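Pectate lyase (Bacillus subtilis, PDB 5AMV) cleaves polygalacturonate by calcium-dependent elimination, releasing oligosaccharides with an unsaturated galacturonosyl group at their non-reducing ends. Local coordinates at residues Y291-Y295 with V385-I390; G74-K79 with D164-Q168; G342-Y346 with L365-V369; T129-G135 with I153-I157. All coordinates share one frame; numbering follows the deposited sequence. Where two conformers were deposited one is given.

How the interactions relate
Interactions 1 and 4 are buried, interaction 2 is partly buried and interaction 3 lies at the surface. Interactions 1 and 4 both reach the stacked strands of the parallel beta-helix, with centres about 22 Å apart. Interaction 4 joins two neighbouring strands by backbone bonds and a side-chain amide at their end. Interaction 1 instead packs helix 382-392 on the outside of a strand, through apolar and CH-pi contacts. Interaction 2 is also side-chain packing, of aromatic rings between two peripheral segments. Interaction 3 joins loops by one backbone bridge. Along the chain, interaction 3 is nested in the loop closed by interaction 1, and interaction 4 in that closed by interaction 2.

Interaction 1. Residues Y291-Y295 with V385-I390; sequences YNNYY and VKSNVI
Lys386 lays its extended chain alongside Tyr294, the two side chains pointing the same way. Lys386 CG sits over one face of the ring, 3.9 Å from the Tyr294 ring centroid and 25° off its normal, a CH-pi contact. Farther out, Lys386 CD lies 3.4 Å from Tyr294 OH. That hydroxyl is hydrogen-bonded to Asp326. Tyr294 CG is anti to the backbone N (chi1 180°), which places Lys386 and Ile390 on the same side of the ring. Ile390 CD1 approaches obliquely, 4.0 Å from Tyr294 CE2. At the root of the ring, Tyr294 CB meets Val389 CG1 at 3.7 Å. Val385 splits its methyls: CG1 faces Asn293 O at 3.5 Å, and CG2 meets Asn292 ND2 at 3.4 Å. The Asn292 amide is held from outside, by Asp380 N at OD1 and Asn322 O at ND2. A serine in place of Tyr294 would probably leave the Lys386 chain without its flat support, open a gap beside Ile390 and cost Asp326 its phenol partner, which serine could not reach. Asn292 has a left-handed helical backbone conformation, as in the tight turns between strands of pectate lyases. The whole is a C-terminal helix packed on the outside of a right-handed parallel beta-helix.

Interaction 2. Residues G74-K79 with D164-Q168; sequences GLNDYK and DYFPQ
Leu75 CB sits over one face of the Tyr165 ring, 4.0 Å from the Tyr165 ring centroid and 23° off its normal. This is a CH-pi contact. Leu75 N also lies over that face, offset toward the rim. The Tyr165 ring also meets Tyr78, with Tyr78 CD2 3.9 Å from Tyr165 CD2. Here Tyr165 CD2 comes to the edge of the Tyr78 ring, near its plane. Phe166 points its own edge at the short helix 75-78. Phe166 CE2 meets Tyr78 CB at 3.7 Å, and Phe166 CZ lies 3.8 Å from Leu75 O, which is in the plane of the ring. Phe166 CZ also touches Lys79 CA at 3.8 Å. Leu75 CG, anti to the backbone N (chi1 -175°), reaches the same edge at CE1.

Each segment has an internal carboxylate bond. Gly74, the N-cap residue, donates from N to Asp77 OD2 at 2.8 Å, and OD2 uses its anti lone pair. Phe166 N donates to Asp164 OD1 at 2.8 Å, coming from above the carboxylate plane. This makes an Asx turn, which probably helps set the bend from which both aromatic rings project.

Beyond these, Tyr165 OH bonds to Arg206 and Tyr78 OH to Asn65. Helix 105-121 borders both segments: Asn116 binds Tyr78 O, Gln117 binds Tyr165 N and Arg110 binds Phe166 O. The contact thus joins helix 75-78, beside helix 105-121, to the loop between strands 158-160 and 168-170.

Interaction 3. Residues G342-Y346 with L365-V369; sequences GTALY and LSSSV
Ala344 and Ser366 form a single beta bridge, with their CA atoms 4.4 Å apart. It ties together two loops beside the last coils of the right-handed parallel beta-helix. Both hydrogen bonds belong to Ser366 and reach the neighbours of Ala344. Ser366 N donates to Thr343 O at 3.0 Å, in the carbonyl plane. Leu345 N donates to Ser366 O at 2.9 Å, nearly straight at 172° and close to the line of the C=O bond. Ala344 CA-H also faces Ser366 O.

The side chains close over both ends of the bridge. At one end Leu365 CD1 touches Leu345 CB at 3.9 Å, and its CD2 packs against the Thr343 carbonyl. Leu345 and Leu365 both continue onto Ile336 of strand 336-338. At the other end the chain turns back through Ser367 and Ser368. Val369 CG1, anti to the carbonyl carbon (chi1 -79°), comes up to Ala344 CB at 3.8 Å and to Leu345 N. The other methyl, Val369 CG2, meets Tyr346 CB at 4.1 Å. The Tyr346 ring stacks on Tyr319 of strand 317-326. On its way there it passes the Ser367 carbonyl, with Tyr346 CD2 3.4 Å from Ser367 O, in an oblique approach.

Interaction 4. Residues T129-G135 with I153-I157; sequences TTIVGSG and IIRNI
Thr129 O accepts from Ile153 N at 2.9 Å, one of the bonds between two parallel strands. Thr130 is bridged to Ile153, and their side chains lie side by side, pointing the same way. Thr130 OG1 meets Ile153 CB at 3.7 Å, while OG1 accepts a hydrogen bond from Gly24 N. Ile131 uses both backbone groups: N donates to Ile153 O and O accepts from Arg155 N. On the opposite face from Thr130, Ile131 CD1 touches Ile154 CD1 at 3.8 Å. Ile131 CG2 meets Ile157 CD1, also at 3.8 Å. Val132 returns to the Thr130 face, with CG1 beside Arg155 CB. The Arg155 head leads away to a salt bridge with Asp197.

Gly133 N donates to Arg155 O at 2.9 Å. Gly133 lies so close to Asn156 O that there is no room for a CB. Asn156 has a left-handed helical backbone conformation, and its CG is anti to the backbone N (chi1 -163°), which turns the amide toward the end of the first strand. Asn156 ND2 reaches Gly133 O at 3.0 Å, from well above the carbonyl plane. Asn156 ND2 also reaches Gly135 O at 2.8 Å, nearly in line with that C=O, but the N-H...O angle is bent to 137°. Asn156 OD1 accepts from Gly396 N. A leucine in place of Asn156 would probably leave the Gly133 and Gly135 carbonyls without this donor and Gly396 N without its acceptor.

Backbone bonding thus joins adjacent coils of the beta-helix, and where the strand pairing stops one buried amide takes over.

Interaction 1. Residues Y291-Y295 with V385-I390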
loop_
_atom_site.group_PDB
_atom_site.type_symbol
_atom_site.label_atom_id
_atom_site.label_comp_id
_atom_site.label_asym_id
_atom_site.label_seq_id
_atom_site.Cartn_x
_atom_site.Cartn_y
_atom_site.Cartn_z
ATOM N N TYR A 291 1.890 -3.386 -15.541
ATOM C CA TYR A 291 2.269 -2.789 -16.837
ATOM C C TYR A 291 2.281 -1.276 -16.861
ATOM O O TYR A 291 1.480 -0.608 -16.184
ATOM C CB TYR A 291 1.407 -3.348 -18.007
ATOM C CG TYR A 291 -0.031 -2.846 -18.109
ATOM C CD1 TYR A 291 -0.341 -1.710 -18.868
ATOM C CD2 TYR A 291 -1.074 -3.530 -17.491
ATOM C CE1 TYR A 291 -1.643 -1.227 -18.991
ATOM C CE2 TYR A 291 -2.430 -3.054 -17.634
ATOM C CZ TYR A 291 -2.676 -1.930 -18.384
ATOM O OH TYR A 291 -3.984 -1.479 -18.533
ATOM N N ASN A 292 3.162 -0.717 -17.699
ATOM C CA ASN A 292 3.211 0.737 -17.866
ATOM C C ASN A 292 3.423 1.522 -16.560
ATOM O O ASN A 292 2.878 2.623 -16.417
ATOM C CB ASN A 292 1.943 1.295 -18.581
ATOM C CG ASN A 292 1.831 0.907 -20.048
ATOM O OD1 ASN A 292 0.757 1.068 -20.636
ATOM N ND2 ASN A 292 2.936 0.418 -20.656
ATOM N N ASN A 293 4.202 0.973 -15.626
ATOM C CA ASN A 293 4.543 1.702 -14.406
ATOM C C ASN A 293 5.909 2.332 -14.591
ATOM O O ASN A 293 6.726 1.851 -15.392
ATOM C CB ASN A 293 4.495 0.761 -13.191
ATOM C CG ASN A 293 3.136 0.138 -12.991
ATOM O OD1 ASN A 293 2.166 0.795 -12.587
ATOM N ND2 ASN A 293 3.014 -1.138 -13.355
ATOM N N TYR A 294 6.172 3.403 -13.835
ATOM C CA TYR A 294 7.403 4.158 -13.961
ATOM C C TYR A 294 8.039 4.185 -12.566
ATOM O O TYR A 294 7.369 4.576 -11.603
ATOM C CB TYR A 294 7.153 5.579 -14.440
ATOM C CG TYR A 294 8.443 6.340 -14.553
ATOM C CD1 TYR A 294 9.458 5.911 -15.429
ATOM C CD2 TYR A 294 8.651 7.490 -13.788
ATOM C CE1 TYR A 294 10.628 6.582 -15.542
ATOM C CE2 TYR A 294 9.869 8.205 -13.890
ATOM C CZ TYR A 294 10.850 7.734 -14.768
ATOM O OH TYR A 294 12.026 8.429 -14.853
ATOM N N TYR A 295 9.283 3.727 -12.474
ATOM C CA TYR A 295 9.998 3.646 -11.190
ATOM C C TYR A 295 11.224 4.520 -11.323
ATOM O O TYR A 295 11.982 4.428 -12.325
ATOM C CB TYR A 295 10.443 2.178 -10.882
ATOM C CG TYR A 295 9.337 1.143 -11.011
ATOM C CD1 TYR A 295 8.914 0.723 -12.268
ATOM C CD2 TYR A 295 8.706 0.616 -9.871
ATOM C CE1 TYR A 295 7.885 -0.224 -12.413
ATOM C CE2 TYR A 295 7.651 -0.324 -10.016
ATOM C CZ TYR A 295 7.277 -0.726 -11.286
ATOM O OH TYR A 295 6.259 -1.641 -11.496
ATOM N N VAL A 385 6.032 5.643 -21.598
ATOM C CA VAL A 385 5.639 5.447 -20.183
ATOM C C VAL A 385 6.097 6.525 -19.228
ATOM O O VAL A 385 5.256 7.031 -18.449
ATOM C CB VAL A 385 6.031 4.040 -19.701
ATOM C CG1 VAL A 385 5.851 3.885 -18.152
ATOM C CG2 VAL A 385 5.215 2.994 -20.475
ATOM N N LYS A 386 7.377 6.909 -19.267
ATOM C CA LYS A 386 7.858 7.941 -18.351
ATOM C C LYS A 386 6.974 9.188 -18.458
ATOM O O LYS A 386 6.395 9.637 -17.464
ATOM C CB LYS A 386 9.338 8.274 -18.589
ATOM C CG LYS A 386 9.779 9.464 -17.755
ATOM C CD LYS A 386 11.280 9.739 -17.921
ATOM C CE LYS A 386 11.666 11.034 -17.243
ATOM N NZ LYS A 386 13.097 11.434 -17.539
ATOM N N SER A 387 6.824 9.731 -19.666
ATOM C CA SER A 387 6.055 10.967 -19.856
ATOM C C SER A 387 4.587 10.818 -19.433
ATOM O O SER A 387 4.024 11.696 -18.755
ATOM C CB SER A 387 6.154 11.450 -21.321
ATOM O OG SER A 387 5.557 12.743 -21.459
ATOM N N ASN A 388 3.957 9.699 -19.833
ATOM C CA ASN A 388 2.542 9.504 -19.566
ATOM C C ASN A 388 2.331 9.444 -18.048
ATOM O O ASN A 388 1.464 10.117 -17.511
ATOM C CB ASN A 388 1.975 8.237 -20.244
ATOM C CG ASN A 388 1.920 8.356 -21.773
ATOM O OD1 ASN A 388 2.147 9.436 -22.315
ATOM N ND2 ASN A 388 1.647 7.251 -22.453
ATOM N N VAL A 389 3.191 8.690 -17.366
ATOM C CA VAL A 389 3.012 8.463 -15.925
ATOM C C VAL A 389 3.332 9.708 -15.106
ATOM O O VAL A 389 2.545 10.070 -14.217
ATOM C CB VAL A 389 3.810 7.229 -15.478
ATOM C CG1 VAL A 389 3.918 7.214 -13.947
ATOM C CG2 VAL A 389 3.107 5.961 -16.075
ATOM N N ILE A 390 4.455 10.377 -15.403
ATOM C CA ILE A 390 4.765 11.628 -14.705
ATOM C C ILE A 390 3.627 12.647 -14.878
ATOM O O ILE A 390 3.165 13.272 -13.918
ATOM C CB ILE A 390 6.114 12.214 -15.142
ATOM C CG1 ILE A 390 7.254 11.354 -14.610
ATOM C CG2 ILE A 390 6.275 13.659 -14.645
ATOM C CD1 ILE A 390 8.662 11.830 -15.122
#

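Interaction 2. Residues G74-K79 with D164-Q168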
loop_
_atom_site.group_PDB
_atom_site.type_symbol
_atom_site.label_atom_id
_atom_site.label_comp_id
_atom_site.label_asym_id
_atom_site.label_seq_id
_atom_site.Cartn_x
_atom_site.Cartn_y
_atom_site.Cartn_z
ATOM N N GLY A 74 -1.394 13.132 20.240
ATOM C CA GLY A 74 0.041 12.778 20.084
ATOM C C GLY A 74 0.357 11.522 20.889
ATOM O O GLY A 74 -0.525 10.866 21.453
ATOM N N LEU A 75 1.636 11.190 20.977
ATOM C CA LEU A 75 2.056 9.940 21.605
ATOM C C LEU A 75 1.506 9.816 23.021
ATOM O O LEU A 75 1.014 8.765 23.395
ATOM C CB LEU A 75 3.576 9.840 21.569
ATOM C CG LEU A 75 4.237 8.541 22.070
ATOM C CD1 LEU A 75 5.611 8.379 21.359
ATOM C CD2 LEU A 75 4.433 8.560 23.594
ATOM N N ASN A 76 1.625 10.889 23.799
ATOM C CA ASN A 76 1.222 10.829 25.218
ATOM C C ASN A 76 -0.265 10.585 25.365
ATOM O O ASN A 76 -0.693 10.065 26.419
ATOM C CB ASN A 76 1.535 12.172 25.935
ATOM C CG ASN A 76 3.007 12.330 26.201
ATOM O OD1 ASN A 76 3.793 11.405 26.000
ATOM N ND2 ASN A 76 3.386 13.492 26.715
ATOM N N ASP A 77 -1.061 10.965 24.350
ATOM C CA ASP A 77 -2.525 10.810 24.436
ATOM C C ASP A 77 -2.902 9.331 24.305
ATOM O O ASP A 77 -3.868 8.880 24.911
ATOM C CB ASP A 77 -3.271 11.656 23.393
ATOM C CG ASP A 77 -3.009 13.134 23.601
ATOM O OD1 ASP A 77 -3.530 13.642 24.627
ATOM O OD2 ASP A 77 -2.275 13.745 22.797
ATOM N N TYR A 78 -2.125 8.582 23.557
ATOM C CA TYR A 78 -2.377 7.172 23.329
ATOM C C TYR A 78 -1.608 6.269 24.278
ATOM O O TYR A 78 -1.996 5.108 24.448
ATOM C CB TYR A 78 -1.873 6.815 21.924
ATOM C CG TYR A 78 -2.569 7.504 20.805
ATOM C CD1 TYR A 78 -3.950 7.431 20.661
ATOM C CD2 TYR A 78 -1.839 8.155 19.818
ATOM C CE1 TYR A 78 -4.605 8.039 19.567
ATOM C CE2 TYR A 78 -2.487 8.760 18.717
ATOM C CZ TYR A 78 -3.847 8.692 18.594
ATOM O OH TYR A 78 -4.518 9.221 17.529
ATOM N N LYS A 79 -0.523 6.774 24.865
ATOM C CA LYS A 79 0.414 5.909 25.613
ATOM C C LYS A 79 -0.268 5.299 26.822
ATOM O O LYS A 79 -0.937 5.985 27.607
ATOM C CB LYS A 79 1.664 6.665 26.068
ATOM C CG LYS A 79 2.750 5.698 26.545
ATOM C CD LYS A 79 3.949 6.413 27.165
ATOM C CE LYS A 79 3.658 7.043 28.563
ATOM N NZ LYS A 79 3.429 6.074 29.743
ATOM N N ASP A 164 2.885 4.928 13.205
ATOM C CA ASP A 164 2.578 4.159 14.429
ATOM C C ASP A 164 3.545 4.616 15.510
ATOM O O ASP A 164 4.779 4.468 15.368
ATOM C CB ASP A 164 2.784 2.657 14.087
ATOM C CG ASP A 164 2.419 1.705 15.192
ATOM O OD1 ASP A 164 2.329 2.072 16.375
ATOM O OD2 ASP A 164 2.216 0.509 14.829
ATOM N N TYR A 165 3.006 5.136 16.621
ATOM C CA TYR A 165 3.858 5.563 17.724
ATOM C C TYR A 165 4.474 4.390 18.511
ATOM O O TYR A 165 5.366 4.607 19.313
ATOM C CB TYR A 165 3.096 6.434 18.715
ATOM C CG TYR A 165 2.827 7.827 18.205
ATOM C CD1 TYR A 165 3.891 8.733 18.027
ATOM C CD2 TYR A 165 1.524 8.221 17.890
ATOM C CE1 TYR A 165 3.643 10.022 17.545
ATOM C CE2 TYR A 165 1.272 9.495 17.403
ATOM C CZ TYR A 165 2.346 10.359 17.228
ATOM O OH TYR A 165 2.070 11.614 16.732
ATOM N N PHE A 166 4.009 3.161 18.287
ATOM C CA PHE A 166 4.393 2.036 19.201
ATOM C C PHE A 166 4.768 0.782 18.404
ATOM O O PHE A 166 4.179 -0.273 18.597
ATOM C CB PHE A 166 3.240 1.716 20.182
ATOM C CG PHE A 166 2.713 2.951 20.867
ATOM C CD1 PHE A 166 3.469 3.569 21.914
ATOM C CD2 PHE A 166 1.517 3.504 20.461
ATOM C CE1 PHE A 166 2.986 4.766 22.509
ATOM C CE2 PHE A 166 1.023 4.693 21.075
ATOM C CZ PHE A 166 1.787 5.332 22.080
ATOM N N PRO A 167 5.796 0.890 17.541
ATOM C CA PRO A 167 6.219 -0.292 16.795
ATOM C C PRO A 167 6.581 -1.457 17.718
ATOM O O PRO A 167 7.168 -1.251 18.785
ATOM C CB PRO A 167 7.500 0.185 16.070
ATOM C CG PRO A 167 7.558 1.638 16.162
ATOM C CD PRO A 167 6.602 2.082 17.244
ATOM N N GLN A 168 6.227 -2.664 17.271
ATOM C CA GLN A 168 6.505 -3.884 18.004
ATOM C C GLN A 168 7.888 -4.435 17.646
ATOM O O GLN A 168 8.224 -4.506 16.471
ATOM C CB GLN A 168 5.459 -4.920 17.676
ATOM C CG GLN A 168 5.574 -6.204 18.480
ATOM C CD GLN A 168 4.606 -7.261 17.946
ATOM O OE1 GLN A 168 4.576 -7.527 16.750
ATOM N NE2 GLN A 168 3.790 -7.822 18.820
#

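Interaction 3. Residues G342-Y346 with L365-V369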
loop_
_atom_site.group_PDB
_atom_site.type_symbol
_atom_site.label_atom_id
_atom_site.label_comp_id
_atom_site.label_asym_id
_atom_site.label_seq_id
_atom_site.Cartn_x
_atom_site.Cartn_y
_atom_site.Cartn_z
ATOM N N GLY A 342 10.190 -18.203 -4.847
ATOM C CA GLY A 342 10.057 -17.378 -6.054
ATOM C C GLY A 342 10.851 -17.954 -7.217
ATOM O O GLY A 342 12.087 -18.004 -7.187
ATOM N N THR A 343 10.153 -18.441 -8.223
ATOM C CA THR A 343 10.831 -19.149 -9.309
ATOM C C THR A 343 10.575 -18.616 -10.724
ATOM O O THR A 343 11.221 -19.050 -11.680
ATOM C CB THR A 343 10.458 -20.650 -9.277
ATOM O OG1 THR A 343 9.082 -20.817 -9.670
ATOM C CG2 THR A 343 10.677 -21.231 -7.898
ATOM N N ALA A 344 9.613 -17.701 -10.886
ATOM C CA ALA A 344 9.138 -17.362 -12.207
ATOM C C ALA A 344 8.754 -15.875 -12.279
ATOM O O ALA A 344 8.246 -15.317 -11.306
ATOM C CB ALA A 344 7.921 -18.206 -12.561
ATOM N N LEU A 345 9.009 -15.286 -13.438
ATOM C CA LEU A 345 8.626 -13.898 -13.720
ATOM C C LEU A 345 8.515 -13.779 -15.229
ATOM O O LEU A 345 9.477 -14.095 -15.967
ATOM C CB LEU A 345 9.643 -12.896 -13.162
ATOM C CG LEU A 345 9.563 -11.440 -13.661
ATOM C CD1 LEU A 345 8.250 -10.753 -13.124
ATOM C CD2 LEU A 345 10.794 -10.687 -13.222
ATOM N N TYR A 346 7.351 -13.361 -15.703
ATOM C CA TYR A 346 7.253 -12.941 -17.092
ATOM C C TYR A 346 7.529 -11.448 -17.135
ATOM O O TYR A 346 6.844 -10.698 -16.465
ATOM C CB TYR A 346 5.845 -13.194 -17.669
ATOM C CG TYR A 346 5.686 -12.791 -19.118
ATOM C CD1 TYR A 346 5.491 -11.458 -19.493
ATOM C CD2 TYR A 346 5.769 -13.743 -20.129
ATOM C CE1 TYR A 346 5.396 -11.097 -20.829
ATOM C CE2 TYR A 346 5.647 -13.398 -21.455
ATOM C CZ TYR A 346 5.464 -12.085 -21.808
ATOM O OH TYR A 346 5.379 -11.744 -23.135
ATOM N N LEU A 365 15.337 -16.863 -13.837
ATOM C CA LEU A 365 14.015 -17.370 -13.439
ATOM C C LEU A 365 13.336 -17.982 -14.658
ATOM O O LEU A 365 13.810 -17.783 -15.785
ATOM C CB LEU A 365 13.142 -16.211 -12.914
ATOM C CG LEU A 365 13.650 -15.570 -11.628
ATOM C CD1 LEU A 365 12.847 -14.310 -11.336
ATOM C CD2 LEU A 365 13.582 -16.543 -10.434
ATOM N N SER A 366 12.247 -18.728 -14.430
ATOM C CA SER A 366 11.396 -19.173 -15.522
ATOM C C SER A 366 10.692 -17.973 -16.160
ATOM O O SER A 366 10.240 -17.038 -15.451
ATOM C CB SER A 366 10.362 -20.191 -15.032
ATOM O OG SER A 366 9.371 -20.380 -16.013
ATOM N N SER A 367 10.611 -18.007 -17.482
ATOM C CA SER A 367 10.025 -16.933 -18.256
ATOM C C SER A 367 8.503 -16.948 -18.268
ATOM O O SER A 367 7.890 -16.006 -18.752
ATOM C CB SER A 367 10.546 -16.980 -19.693
ATOM O OG SER A 367 10.083 -18.158 -20.356
ATOM N N SER A 368 7.896 -18.027 -17.773
ATOM C CA SER A 368 6.450 -18.173 -17.783
ATOM C C SER A 368 5.939 -18.219 -16.355
ATOM O O SER A 368 6.595 -18.782 -15.483
ATOM C CB SER A 368 6.089 -19.479 -18.482
ATOM O OG SER A 368 6.629 -20.566 -17.745
ATOM N N VAL A 369 4.758 -17.648 -16.127
ATOM C CA VAL A 369 4.148 -17.692 -14.797
ATOM C C VAL A 369 2.817 -18.442 -14.846
ATOM O O VAL A 369 2.035 -18.377 -13.906
ATOM C CB VAL A 369 3.949 -16.249 -14.208
ATOM C CG1 VAL A 369 5.297 -15.714 -13.635
ATOM C CG2 VAL A 369 3.336 -15.329 -15.264
#

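Interaction 4. Residues T129-G135 with I153-I157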
loop_
_atom_site.group_PDB
_atom_site.type_symbol
_atom_site.label_atom_id
_atom_site.label_comp_id
_atom_site.label_asym_id
_atom_site.label_seq_id
_atom_site.Cartn_x
_atom_site.Cartn_y
_atom_site.Cartn_z
ATOM N N THR A 129 -18.986 1.405 -1.911
ATOM C CA THR A 129 -18.599 2.741 -1.453
ATOM C C THR A 129 -17.637 3.326 -2.450
ATOM O O THR A 129 -16.707 2.625 -2.891
ATOM C CB THR A 129 -17.900 2.659 -0.106
ATOM O OG1 THR A 129 -18.780 2.084 0.873
ATOM C CG2 THR A 129 -17.475 4.035 0.363
ATOM N N THR A 130 -17.843 4.606 -2.784
ATOM C CA THR A 130 -16.881 5.383 -3.545
ATOM C C THR A 130 -16.426 6.553 -2.683
ATOM O O THR A 130 -17.252 7.277 -2.139
ATOM C CB THR A 130 -17.474 5.935 -4.855
ATOM O OG1 THR A 130 -17.785 4.833 -5.732
ATOM C CG2 THR A 130 -16.488 6.965 -5.545
ATOM N N ILE A 131 -15.113 6.683 -2.522
ATOM C CA ILE A 131 -14.546 7.789 -1.753
ATOM C C ILE A 131 -13.587 8.522 -2.678
ATOM O O ILE A 131 -12.632 7.937 -3.169
ATOM C CB ILE A 131 -13.782 7.307 -0.469
ATOM C CG1 ILE A 131 -14.626 6.304 0.343
ATOM C CG2 ILE A 131 -13.185 8.524 0.353
ATOM C CD1 ILE A 131 -13.937 5.780 1.633
ATOM N N VAL A 132 -13.853 9.807 -2.920
ATOM C CA VAL A 132 -13.077 10.566 -3.889
ATOM C C VAL A 132 -12.701 11.931 -3.312
ATOM O O VAL A 132 -13.474 12.532 -2.569
ATOM C CB VAL A 132 -13.770 10.744 -5.274
ATOM C CG1 VAL A 132 -14.055 9.358 -5.941
ATOM C CG2 VAL A 132 -15.061 11.502 -5.131
ATOM N N GLY A 133 -11.504 12.390 -3.633
ATOM C CA GLY A 133 -11.118 13.722 -3.183
ATOM C C GLY A 133 -11.803 14.817 -3.962
ATOM O O GLY A 133 -11.970 14.726 -5.197
ATOM N N SER A 134 -12.194 15.878 -3.263
ATOM C CA SER A 134 -12.726 17.064 -3.925
ATOM C C SER A 134 -11.568 17.976 -4.343
ATOM O O SER A 134 -10.695 18.310 -3.530
ATOM C CB SER A 134 -13.683 17.804 -2.979
ATOM O OG SER A 134 -14.892 17.094 -2.808
ATOM N N GLY A 135 -11.543 18.378 -5.608
ATOM C CA GLY A 135 -10.504 19.280 -6.067
ATOM C C GLY A 135 -9.138 18.612 -6.031
ATOM O O GLY A 135 -9.029 17.400 -6.186
ATOM N N ILE A 153 -14.325 1.933 -4.402
ATOM C CA ILE A 153 -13.526 2.810 -5.256
ATOM C C ILE A 153 -12.900 3.905 -4.381
ATOM O O ILE A 153 -13.612 4.540 -3.635
ATOM C CB ILE A 153 -14.403 3.434 -6.369
ATOM C CG1 ILE A 153 -14.904 2.333 -7.323
ATOM C CG2 ILE A 153 -13.642 4.511 -7.121
ATOM C CD1 ILE A 153 -15.934 2.849 -8.334
ATOM N N ILE A 154 -11.586 4.115 -4.516
ATOM C CA ILE A 154 -10.874 5.186 -3.803
ATOM C C ILE A 154 -10.063 5.972 -4.847
ATOM O O ILE A 154 -9.195 5.385 -5.497
ATOM C CB ILE A 154 -9.873 4.604 -2.758
ATOM C CG1 ILE A 154 -10.549 3.562 -1.822
ATOM C CG2 ILE A 154 -9.170 5.757 -2.008
ATOM C CD1 ILE A 154 -11.638 4.110 -0.927
ATOM N N ARG A 155 -10.322 7.278 -4.999
ATOM C CA ARG A 155 -9.673 8.091 -6.024
ATOM C C ARG A 155 -9.352 9.513 -5.566
ATOM O O ARG A 155 -10.109 10.106 -4.796
ATOM C CB ARG A 155 -10.519 8.198 -7.322
ATOM C CG ARG A 155 -10.953 6.812 -7.876
ATOM C CD ARG A 155 -11.862 6.900 -9.117
ATOM N NE ARG A 155 -11.112 7.388 -10.276
ATOM C CZ ARG A 155 -11.682 7.772 -11.415
ATOM N NH1 ARG A 155 -13.004 7.779 -11.545
ATOM N NH2 ARG A 155 -10.922 8.193 -12.417
ATOM N N ASN A 156 -8.291 10.057 -6.138
ATOM C CA ASN A 156 -7.989 11.492 -6.102
ATOM C C ASN A 156 -7.747 12.028 -4.689
ATOM O O ASN A 156 -8.141 13.165 -4.362
ATOM C CB ASN A 156 -9.103 12.308 -6.783
ATOM C CG ASN A 156 -8.646 13.706 -7.117
ATOM O OD1 ASN A 156 -7.542 13.892 -7.633
ATOM N ND2 ASN A 156 -9.523 14.694 -6.887
ATOM N N ILE A 157 -7.084 11.203 -3.871
ATOM C CA ILE A 157 -6.750 11.573 -2.490
ATOM C C ILE A 157 -5.254 11.357 -2.264
ATOM O O ILE A 157 -4.708 10.348 -2.685
ATOM C CB ILE A 157 -7.528 10.711 -1.457
ATOM C CG1 ILE A 157 -9.038 10.967 -1.529
ATOM C CG2 ILE A 157 -7.033 10.949 0.020
ATOM C CD1 ILE A 157 -9.844 9.701 -1.146
HETATM O O HOH W 1 -7.411 15.852 -4.275
#